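Local coordinates for protein pullulanase (Klebsiella oxytoca, PDB 2YOC) that hydrolyses the alpha-1,6-glucosidic linkages of pullulan and related alpha-dextrins, as a glycosyl hydrolase exported by a type 2 secretion system, at residues L893-Y898 with T924-L930; F936-L940 with A1027-A1033. One frame throughout, in Å; residues are numbered along the deposited sequence.

Contact 1 (L893-Y898 with T924-L930); sequences LQDNNY and TPGEAEL
N896 lays its amide against the ring of P925, with OD1 3.3 Å from CD and ND2 3.5 Å from CG. This placement follows from chi1 of 70°, which sets CG between the backbone N and the carbonyl carbon. OD1 also meets the methyl CG2 of T924 and closes an Asx turn by accepting from Y898 N, while ND2 is held by the carbonyl of L870. D895 OD2 makes a second Asx turn with N897 N, and its charge is paired with R888. With CG anti to the backbone N (chi1 -179°), Y898 turns its ring edge to T924, whose OG1 lies in the ring plane 3.6 Å from CD2; the phenol oxygen bonds to K919 O. At the other end, L930 sends CD1 to CB of L893 (3.8 Å) and CD2 to CB of N896. Between these side chains the backbones meet through CA-H...O contacts, among them G926 CA to Q894 O at 3.4 Å. G926 is the N-cap of helix 927-945, and its N donates to E929 OE1. Within the pullulanase-type C-terminal family region, the 893-898 loop thus borders the start of this helix, while P925 packs on W827 of helix 826-833 and on L840 of helix 840-855.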
loop_
_atom_site.group_PDB
_atom_site.type_symbol
_atom_site.label_atom_id
_atom_site.label_comp_id
_atom_site.label_asym_id
_atom_site.label_seq_id
_atom_site.Cartn_x
_atom_site.Cartn_y
_atom_site.Cartn_z
ATOM N N LEU B 893 -3.053 1.941 -51.497
ATOM C CA LEU B 893 -3.122 0.721 -50.675
ATOM C C LEU B 893 -2.457 -0.525 -51.254
ATOM O O LEU B 893 -3.127 -1.522 -51.507
ATOM C CB LEU B 893 -4.558 0.391 -50.187
ATOM C CG LEU B 893 -5.537 1.505 -49.812
ATOM C CD1 LEU B 893 -6.752 0.897 -49.105
ATOM C CD2 LEU B 893 -4.884 2.569 -48.928
ATOM N N GLN B 894 -1.153 -0.476 -51.455
ATOM C CA GLN B 894 -0.427 -1.637 -51.956
ATOM C C GLN B 894 0.375 -2.235 -50.822
ATOM O O GLN B 894 0.570 -3.451 -50.787
ATOM C CB GLN B 894 0.483 -1.262 -53.143
ATOM C CG GLN B 894 -0.275 -0.809 -54.397
ATOM C CD GLN B 894 -1.307 -1.818 -54.851
ATOM O OE1 GLN B 894 -2.513 -1.540 -54.856
ATOM N NE2 GLN B 894 -0.858 -3.031 -55.193
ATOM N N ASP B 895 0.821 -1.369 -49.884
ATOM C CA ASP B 895 1.633 -1.704 -48.708
ATOM C C ASP B 895 1.663 -0.586 -47.642
ATOM O O ASP B 895 1.420 0.588 -47.936
ATOM C CB ASP B 895 3.078 -2.060 -49.130
ATOM C CG ASP B 895 3.885 -0.866 -49.593
ATOM O OD1 ASP B 895 3.488 -0.237 -50.602
ATOM O OD2 ASP B 895 4.903 -0.553 -48.938
ATOM N N ASN B 896 2.052 -0.975 -46.425
ATOM C CA ASN B 896 2.162 -0.134 -45.244
ATOM C C ASN B 896 3.572 0.469 -45.088
ATOM O O ASN B 896 3.867 1.037 -44.024
ATOM C CB ASN B 896 1.794 -0.958 -44.001
ATOM C CG ASN B 896 2.803 -2.026 -43.620
ATOM O OD1 ASN B 896 3.574 -2.545 -44.454
ATOM N ND2 ASN B 896 2.795 -2.400 -42.347
ATOM N N ASN B 897 4.438 0.336 -46.127
ATOM C CA ASN B 897 5.806 0.869 -46.124
ATOM C C ASN B 897 6.723 0.131 -45.122
ATOM O O ASN B 897 7.730 0.672 -44.648
ATOM C CB ASN B 897 5.802 2.406 -45.937
ATOM C CG ASN B 897 7.052 3.107 -46.379
ATOM O OD1 ASN B 897 7.499 2.978 -47.522
ATOM N ND2 ASN B 897 7.602 3.925 -45.491
ATOM N N TYR B 898 6.382 -1.125 -44.831
ATOM C CA TYR B 898 7.178 -1.937 -43.914
ATOM C C TYR B 898 8.346 -2.547 -44.662
ATOM O O TYR B 898 8.216 -2.809 -45.856
ATOM C CB TYR B 898 6.296 -3.009 -43.260
ATOM C CG TYR B 898 6.985 -3.917 -42.261
ATOM C CD1 TYR B 898 7.221 -3.497 -40.952
ATOM C CD2 TYR B 898 7.311 -5.228 -42.591
ATOM C CE1 TYR B 898 7.807 -4.347 -40.012
ATOM C CE2 TYR B 898 7.894 -6.088 -41.658
ATOM C CZ TYR B 898 8.140 -5.642 -40.369
ATOM O OH TYR B 898 8.719 -6.486 -39.452
ATOM N N THR B 924 4.504 -8.860 -45.181
ATOM C CA THR B 924 4.170 -7.431 -45.271
ATOM C C THR B 924 2.717 -7.279 -45.747
ATOM O O THR B 924 2.326 -7.954 -46.710
ATOM C CB THR B 924 5.203 -6.687 -46.147
ATOM O OG1 THR B 924 6.513 -6.988 -45.658
ATOM C CG2 THR B 924 5.010 -5.163 -46.164
ATOM N N PRO B 925 1.908 -6.398 -45.092
ATOM C CA PRO B 925 0.518 -6.196 -45.534
ATOM C C PRO B 925 0.391 -5.746 -46.990
ATOM O O PRO B 925 1.287 -5.083 -47.520
ATOM C CB PRO B 925 0.018 -5.086 -44.609
ATOM C CG PRO B 925 0.884 -5.147 -43.427
ATOM C CD PRO B 925 2.218 -5.546 -43.927
ATOM N N GLY B 926 -0.722 -6.132 -47.608
ATOM C CA GLY B 926 -1.079 -5.806 -48.984
ATOM C C GLY B 926 -2.463 -5.196 -49.068
ATOM O O GLY B 926 -3.123 -5.004 -48.038
ATOM N N GLU B 927 -2.933 -4.897 -50.291
ATOM C CA GLU B 927 -4.247 -4.274 -50.505
ATOM C C GLU B 927 -5.342 -4.835 -49.604
ATOM O O GLU B 927 -6.146 -4.062 -49.079
ATOM C CB GLU B 927 -4.653 -4.360 -51.982
ATOM C CG GLU B 927 -5.786 -3.437 -52.389
ATOM C CD GLU B 927 -6.137 -3.476 -53.866
ATOM O OE1 GLU B 927 -5.212 -3.646 -54.697
ATOM O OE2 GLU B 927 -7.340 -3.334 -54.194
ATOM N N ALA B 928 -5.347 -6.179 -49.404
ATOM C CA ALA B 928 -6.327 -6.908 -48.595
ATOM C C ALA B 928 -6.287 -6.566 -47.105
ATOM O O ALA B 928 -7.338 -6.335 -46.493
ATOM C CB ALA B 928 -6.147 -8.395 -48.785
ATOM N N GLU B 929 -5.083 -6.528 -46.535
ATOM C CA GLU B 929 -4.869 -6.254 -45.121
ATOM C C GLU B 929 -5.185 -4.794 -44.794
ATOM O O GLU B 929 -5.888 -4.519 -43.807
ATOM C CB GLU B 929 -3.444 -6.647 -44.691
ATOM C CG GLU B 929 -3.135 -8.148 -44.782
ATOM C CD GLU B 929 -3.009 -8.790 -46.159
ATOM O OE1 GLU B 929 -2.035 -8.482 -46.882
ATOM O OE2 GLU B 929 -3.875 -9.623 -46.507
ATOM N N LEU B 930 -4.719 -3.860 -45.653
ATOM C CA LEU B 930 -4.978 -2.426 -45.485
ATOM C C LEU B 930 -6.483 -2.169 -45.544
ATOM O O LEU B 930 -7.003 -1.474 -44.669
ATOM C CB LEU B 930 -4.187 -1.570 -46.506
ATOM C CG LEU B 930 -2.699 -1.919 -46.643
ATOM C CD1 LEU B 930 -2.067 -1.145 -47.732
ATOM C CD2 LEU B 930 -1.927 -1.691 -45.347
#

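Contact 2 (F936-L940 with A1027-A1033)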
loop_
_atom_site.group_PDB
_atom_site.type_symbol
_atom_site.label_atom_id
_atom_site.label_comp_id
_atom_site.label_asym_id
_atom_site.label_seq_id
_atom_site.Cartn_x
_atom_site.Cartn_y
_atom_site.Cartn_z
ATOM N N PHE B 936 -12.040 -2.015 -40.110
ATOM C CA PHE B 936 -12.026 -2.093 -38.652
ATOM C C PHE B 936 -11.990 -0.700 -38.039
ATOM O O PHE B 936 -12.655 -0.465 -37.031
ATOM C CB PHE B 936 -10.801 -2.877 -38.153
ATOM C CG PHE B 936 -10.806 -4.381 -38.312
ATOM C CD1 PHE B 936 -12.001 -5.079 -38.498
ATOM C CD2 PHE B 936 -9.628 -5.109 -38.204
ATOM C CE1 PHE B 936 -12.007 -6.476 -38.580
ATOM C CE2 PHE B 936 -9.633 -6.507 -38.314
ATOM C CZ PHE B 936 -10.823 -7.181 -38.499
ATOM N N TYR B 937 -11.202 0.212 -38.624
ATOM C CA TYR B 937 -11.037 1.552 -38.091
ATOM C C TYR B 937 -12.351 2.320 -38.183
ATOM O O TYR B 937 -12.791 2.960 -37.205
ATOM C CB TYR B 937 -9.942 2.258 -38.870
ATOM C CG TYR B 937 -9.346 3.478 -38.200
ATOM C CD1 TYR B 937 -9.864 4.755 -38.440
ATOM C CD2 TYR B 937 -8.182 3.381 -37.442
ATOM C CE1 TYR B 937 -9.265 5.894 -37.897
ATOM C CE2 TYR B 937 -7.572 4.515 -36.902
ATOM C CZ TYR B 937 -8.104 5.770 -37.151
ATOM O OH TYR B 937 -7.481 6.887 -36.645
ATOM N N GLN B 938 -12.997 2.218 -39.359
ATOM C CA GLN B 938 -14.259 2.865 -39.633
ATOM C C GLN B 938 -15.327 2.327 -38.703
ATOM O O GLN B 938 -16.155 3.105 -38.231
ATOM C CB GLN B 938 -14.624 2.701 -41.096
ATOM C CG GLN B 938 -13.680 3.475 -42.004
ATOM C CD GLN B 938 -14.153 3.567 -43.420
ATOM O OE1 GLN B 938 -15.353 3.468 -43.721
ATOM N NE2 GLN B 938 -13.220 3.831 -44.316
ATOM N N GLU B 939 -15.247 1.019 -38.355
ATOM C CA GLU B 939 -16.166 0.348 -37.423
ATOM C C GLU B 939 -16.111 1.037 -36.047
ATOM O O GLU B 939 -17.135 1.516 -35.563
ATOM C CB GLU B 939 -15.777 -1.132 -37.287
ATOM C CG GLU B 939 -16.918 -2.081 -36.944
ATOM C CD GLU B 939 -16.542 -3.548 -37.078
ATOM O OE1 GLU B 939 -16.266 -3.986 -38.221
ATOM O OE2 GLU B 939 -16.502 -4.254 -36.042
ATOM N N LEU B 940 -14.887 1.147 -35.476
ATOM C CA LEU B 940 -14.567 1.723 -34.176
ATOM C C LEU B 940 -15.009 3.173 -34.029
ATOM O O LEU B 940 -15.550 3.547 -32.981
ATOM C CB LEU B 940 -13.058 1.589 -33.902
ATOM C CG LEU B 940 -12.477 0.190 -33.668
ATOM C CD1 LEU B 940 -10.992 0.280 -33.405
ATOM C CD2 LEU B 940 -13.110 -0.498 -32.470
ATOM N N ALA B 1027 -21.540 -4.993 -40.412
ATOM C CA ALA B 1027 -20.184 -5.345 -40.804
ATOM C C ALA B 1027 -19.993 -6.818 -41.149
ATOM O O ALA B 1027 -19.206 -7.119 -42.051
ATOM C CB ALA B 1027 -19.212 -4.919 -39.730
ATOM N N GLY B 1028 -20.705 -7.705 -40.446
ATOM C CA GLY B 1028 -20.656 -9.147 -40.666
ATOM C C GLY B 1028 -19.314 -9.818 -40.419
ATOM O O GLY B 1028 -18.777 -9.725 -39.311
ATOM N N GLU B 1029 -18.783 -10.541 -41.451
ATOM C CA GLU B 1029 -17.497 -11.277 -41.421
ATOM C C GLU B 1029 -16.289 -10.334 -41.266
ATOM O O GLU B 1029 -15.216 -10.751 -40.815
ATOM C CB GLU B 1029 -17.313 -12.101 -42.709
ATOM C CG GLU B 1029 -18.169 -13.353 -42.832
ATOM C CD GLU B 1029 -18.156 -14.003 -44.207
ATOM O OE1 GLU B 1029 -17.100 -13.962 -44.881
ATOM O OE2 GLU B 1029 -19.203 -14.565 -44.609
ATOM N N ASN B 1030 -16.478 -9.064 -41.667
ATOM C CA ASN B 1030 -15.473 -8.000 -41.607
ATOM C C ASN B 1030 -15.522 -7.223 -40.275
ATOM O O ASN B 1030 -14.752 -6.278 -40.075
ATOM C CB ASN B 1030 -15.639 -7.078 -42.822
ATOM C CG ASN B 1030 -15.513 -7.834 -44.124
ATOM O OD1 ASN B 1030 -16.378 -8.646 -44.486
ATOM N ND2 ASN B 1030 -14.403 -7.632 -44.821
ATOM N N SER B 1031 -16.430 -7.636 -39.368
ATOM C CA SER B 1031 -16.566 -7.042 -38.047
ATOM C C SER B 1031 -15.514 -7.568 -37.112
ATOM O O SER B 1031 -15.029 -8.696 -37.240
ATOM C CB SER B 1031 -17.941 -7.313 -37.450
ATOM O OG SER B 1031 -18.086 -6.669 -36.197
ATOM N N LEU B 1032 -15.195 -6.741 -36.139
ATOM C CA LEU B 1032 -14.259 -7.048 -35.084
ATOM C C LEU B 1032 -14.973 -7.943 -34.100
ATOM O O LEU B 1032 -14.330 -8.581 -33.271
ATOM C CB LEU B 1032 -13.844 -5.750 -34.392
ATOM C CG LEU B 1032 -12.920 -4.857 -35.163
ATOM C CD1 LEU B 1032 -13.239 -3.426 -34.925
ATOM C CD2 LEU B 1032 -11.509 -5.148 -34.829
ATOM N N ALA B 1033 -16.305 -7.965 -34.181
ATOM C CA ALA B 1033 -17.162 -8.790 -33.339
ATOM C C ALA B 1033 -17.531 -10.087 -34.059
ATOM O O ALA B 1033 -18.264 -10.896 -33.488
ATOM C CB ALA B 1033 -18.421 -8.026 -32.951
#
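E939 reaches from its helix to the turn at S1031-L1032, both in the pullulanase-type C-terminal region, and binds the turn through a single carboxylate oxygen. CG lies anti to the backbone N (chi1 -152°) and the chain continues extended, which carries OE2 to two donors. The N-H of L1032 meets the syn lone pair of OE2 at 2.8 Å in an almost straight bond of 176°. S1031 OG donates to the same oxygen at 2.9 Å, but from well above the carboxylate plane. That hydroxyl also accepts from A1033 N in an ST turn and so links the turn to the carboxylate. The other oxygen, OE1, lies 3.4 Å from CB of A1027 and 3.3 Å from N1030 O, a pair of acceptors that is not hydrogen-bonded.

One turn back along the helix, F936 presents a ring face to L1032: CD2 of L1032 stands 3.7 Å from the centroid of the F936 ring in a CH-pi contact, while the ring edge at CE1 is turned toward N1030 O. The other methyl of L1032, CD1, meets CD2 of L940 at 3.8 Å, the two leucine side chains crossing at about a right angle. L1032 is therefore wedged between F936 and L940, beside the E939 carboxylate. Helix 840-855 lies alongside, with A848 against L1032 and R845 bonded to L1032 O, while backbone bonds to V1051 join L1032 to strand 1050-1057.

From the N terminus, chain segment 893-898 runs on through helices 905-908 and 912-919 before 924-930 returns to it, so contact 1 closes a short loop of 25 intervening residues, about half of them helical. Helix 927-945 begins there and carries 936-940, which opens contact 2. The second loop is much longer, passing through strands of the C-terminal antiparallel sheet before 1027-1033 comes back to the helix. The two loops follow in series, neither nested nor crossed, with contact centres about 18 Å apart. Helix 927-945 serves both: its start is tied to the loop after helix 883-886, and its middle to the turn leaving helix 1022-1027, with helix 840-855 bordering both contacts.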